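Local atomic coordinates of toll-like receptor 13 (Mus musculus, PDB entry 4Z0C), a protein that recognises single-stranded bacterial 23S ribosomal RNA and signals through MYD88 and TRAF6 to switch on NF-kappa-B and the inflammatory response. Residues L340-N345 against S366-A371. Residues are numbered along the deposited sequence; the frame is centred on the assembly and turned at random.
Sequences LSFINN and SFPDFA. With NAG (2-acetamido-2-deoxy-beta-D-glucopyranose), chain Q.
Pro368 meets residues 342-344 with its ring. Its CB points toward residues 340-345 but makes no close contact there. Pro368 CG lies 3.3 Å from the carbonyl oxygen Ile343 O. The same CG is 3.8 Å from Asn344 CB and 3.8 Å from Phe342 CE1. Pro368 CD comes next and sits 3.1 Å from Ile343 O. Phe342 has CG anti to its backbone N (chi1 -172°), which brings the end of the ring back to the proline, obliquely, although its CB starts off away from residues 366-371.

Ile343 and Phe367 point the same way, side by side. Ile343 CG2 touches the edge of the Phe367 ring in its plane, 3.6 Å from CD1. Phe364 and Phe372 also pack on this ring.

No direct hydrogen bond joins the two segments. One water accepts a weak bond from Ser366 N and donates to Ser341 O at 2.8 Å. A type II turn from Pro368 to Ala371 is closed by Ala371 N to Pro368 O. Ala371 O is held by Trp348 NE1.

Asn345 carries an N-linked N-acetylglucosamine on ND2. Phe370 lies against this sugar, with CD2 3.8 Å from its C4, and the sugar O6 gives a weak bond to Asp369 O.

The two segments belong to adjacent repeats, LRR 13 and LRR 14. Residues 340-345 include the short strand 342-343, which pairs in parallel with strand 318-319; residues 366-371 lie in the loop after strand 356-358. This stacking of successive coils is characteristic of the leucine-rich-repeat solenoid that forms the Toll-like receptor ectodomain.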
loop_
_atom_site.group_PDB
_atom_site.type_symbol
_atom_site.label_atom_id
_atom_site.label_comp_id
_atom_site.label_asym_id
_atom_site.label_seq_id
_atom_site.Cartn_x
_atom_site.Cartn_y
_atom_site.Cartn_z
ATOM N N LEU A 340 1.659 -6.694 32.240
ATOM C CA LEU A 340 1.817 -8.121 32.453
ATOM C C LEU A 340 2.772 -8.735 31.447
ATOM O O LEU A 340 2.640 -8.505 30.236
ATOM C CB LEU A 340 0.460 -8.809 32.349
ATOM C CG LEU A 340 -0.532 -8.464 33.468
ATOM C CD1 LEU A 340 -1.945 -8.880 33.081
ATOM C CD2 LEU A 340 -0.088 -9.139 34.787
ATOM N N SER A 341 3.745 -9.498 31.941
ATOM C CA SER A 341 4.575 -10.279 31.043
ATOM C C SER A 341 4.523 -11.752 31.411
ATOM O O SER A 341 4.957 -12.607 30.651
ATOM C CB SER A 341 6.012 -9.751 30.994
ATOM O OG SER A 341 6.690 -9.919 32.225
ATOM N N PHE A 342 3.966 -12.067 32.568
ATOM C CA PHE A 342 3.874 -13.474 32.933
ATOM C C PHE A 342 2.558 -13.786 33.595
ATOM O O PHE A 342 2.102 -13.045 34.467
ATOM C CB PHE A 342 5.043 -13.912 33.836
ATOM C CG PHE A 342 5.085 -15.397 34.082
ATOM C CD1 PHE A 342 5.552 -16.262 33.101
ATOM C CD2 PHE A 342 4.648 -15.931 35.283
ATOM C CE1 PHE A 342 5.583 -17.635 33.326
ATOM C CE2 PHE A 342 4.677 -17.301 35.516
ATOM C CZ PHE A 342 5.142 -18.149 34.549
ATOM N N ILE A 343 1.942 -14.882 33.172
ATOM C CA ILE A 343 0.680 -15.303 33.765
ATOM C C ILE A 343 0.630 -16.817 33.646
ATOM O O ILE A 343 1.148 -17.380 32.682
ATOM C CB ILE A 343 -0.520 -14.621 33.052
ATOM C CG1 ILE A 343 -1.789 -14.671 33.895
ATOM C CG2 ILE A 343 -0.746 -15.188 31.643
ATOM C CD1 ILE A 343 -2.670 -13.489 33.630
ATOM N N ASN A 344 0.063 -17.494 34.636
ATOM C CA ASN A 344 0.019 -18.953 34.569
ATOM C C ASN A 344 -1.195 -19.622 35.218
ATOM O O ASN A 344 -2.188 -18.993 35.516
ATOM C CB ASN A 344 1.324 -19.548 35.110
ATOM C CG ASN A 344 1.433 -19.458 36.628
ATOM O OD1 ASN A 344 0.520 -18.989 37.320
ATOM N ND2 ASN A 344 2.560 -19.919 37.156
ATOM N N ASN A 345 -1.050 -20.915 35.464
ATOM C CA ASN A 345 -2.088 -21.777 36.004
ATOM C C ASN A 345 -2.568 -21.469 37.424
ATOM O O ASN A 345 -3.662 -21.852 37.813
ATOM C CB ASN A 345 -1.532 -23.205 35.999
ATOM C CG ASN A 345 -2.378 -24.134 35.204
ATOM O OD1 ASN A 345 -3.405 -23.706 34.679
ATOM N ND2 ASN A 345 -1.944 -25.385 35.034
ATOM N N SER A 366 5.114 -14.527 25.534
ATOM C CA SER A 366 4.630 -15.892 25.516
ATOM C C SER A 366 3.744 -16.189 26.724
ATOM O O SER A 366 3.473 -15.313 27.543
ATOM C CB SER A 366 5.807 -16.871 25.484
ATOM O OG SER A 366 5.360 -18.172 25.156
ATOM N N PHE A 367 3.303 -17.441 26.807
ATOM C CA PHE A 367 2.536 -17.957 27.918
ATOM C C PHE A 367 3.026 -19.363 28.150
ATOM O O PHE A 367 3.317 -20.085 27.197
ATOM C CB PHE A 367 1.049 -18.009 27.579
ATOM C CG PHE A 367 0.466 -16.677 27.238
ATOM C CD1 PHE A 367 0.019 -15.832 28.236
ATOM C CD2 PHE A 367 0.370 -16.265 25.925
ATOM C CE1 PHE A 367 -0.512 -14.600 27.936
ATOM C CE2 PHE A 367 -0.166 -15.032 25.618
ATOM C CZ PHE A 367 -0.610 -14.200 26.631
ATOM N N PRO A 368 3.123 -19.762 29.422
ATOM C CA PRO A 368 3.578 -21.115 29.744
ATOM C C PRO A 368 2.519 -22.165 29.457
ATOM O O PRO A 368 1.339 -21.836 29.298
ATOM C CB PRO A 368 3.870 -21.033 31.246
ATOM C CG PRO A 368 3.022 -19.929 31.736
ATOM C CD PRO A 368 2.945 -18.929 30.618
ATOM N N ASP A 369 2.957 -23.421 29.416
ATOM C CA ASP A 369 2.090 -24.573 29.198
ATOM C C ASP A 369 0.932 -24.593 30.191
ATOM O O ASP A 369 1.117 -24.329 31.377
ATOM C CB ASP A 369 2.896 -25.862 29.337
ATOM C CG ASP A 369 4.065 -25.923 28.379
ATOM O OD1 ASP A 369 4.058 -25.158 27.386
ATOM O OD2 ASP A 369 5.000 -26.714 28.635
ATOM N N PHE A 370 -0.254 -24.903 29.677
ATOM C CA PHE A 370 -1.484 -25.025 30.462
ATOM C C PHE A 370 -1.949 -23.748 31.163
ATOM O O PHE A 370 -2.830 -23.808 31.999
ATOM C CB PHE A 370 -1.380 -26.191 31.451
ATOM C CG PHE A 370 -0.823 -27.441 30.841
ATOM C CD1 PHE A 370 -1.631 -28.280 30.099
ATOM C CD2 PHE A 370 0.524 -27.756 30.973
ATOM C CE1 PHE A 370 -1.113 -29.433 29.514
ATOM C CE2 PHE A 370 1.057 -28.908 30.389
ATOM C CZ PHE A 370 0.239 -29.749 29.659
ATOM N N ALA A 371 -1.394 -22.597 30.787
ATOM C CA ALA A 371 -1.758 -21.319 31.407
ATOM C C ALA A 371 -3.254 -21.059 31.424
ATOM O O ALA A 371 -3.790 -20.605 32.432
ATOM C CB ALA A 371 -1.039 -20.159 30.729
HETATM C C1 NAG Q . -0.852 -25.787 35.873
HETATM C C2 NAG Q . -1.536 -27.055 35.334
HETATM C C3 NAG Q . -0.600 -28.275 35.360
HETATM C C4 NAG Q . 0.763 -27.912 34.770
HETATM C C5 NAG Q . 1.292 -26.692 35.514
HETATM C C6 NAG Q . 2.734 -26.313 35.180
HETATM C C7 NAG Q . -3.986 -27.410 35.524
HETATM C C8 NAG Q . -5.051 -28.004 36.403
HETATM N N2 NAG Q . -2.763 -27.330 36.069
HETATM O O3 NAG Q . -1.176 -29.357 34.656
HETATM O O4 NAG Q . 1.663 -28.993 34.845
HETATM O O5 NAG Q . 0.407 -25.620 35.238
HETATM O O6 NAG Q . 2.820 -25.674 33.925
HETATM O O7 NAG Q . -4.258 -27.021 34.380
HETATM O O HOH W 1 6.349 -12.956 28.214
#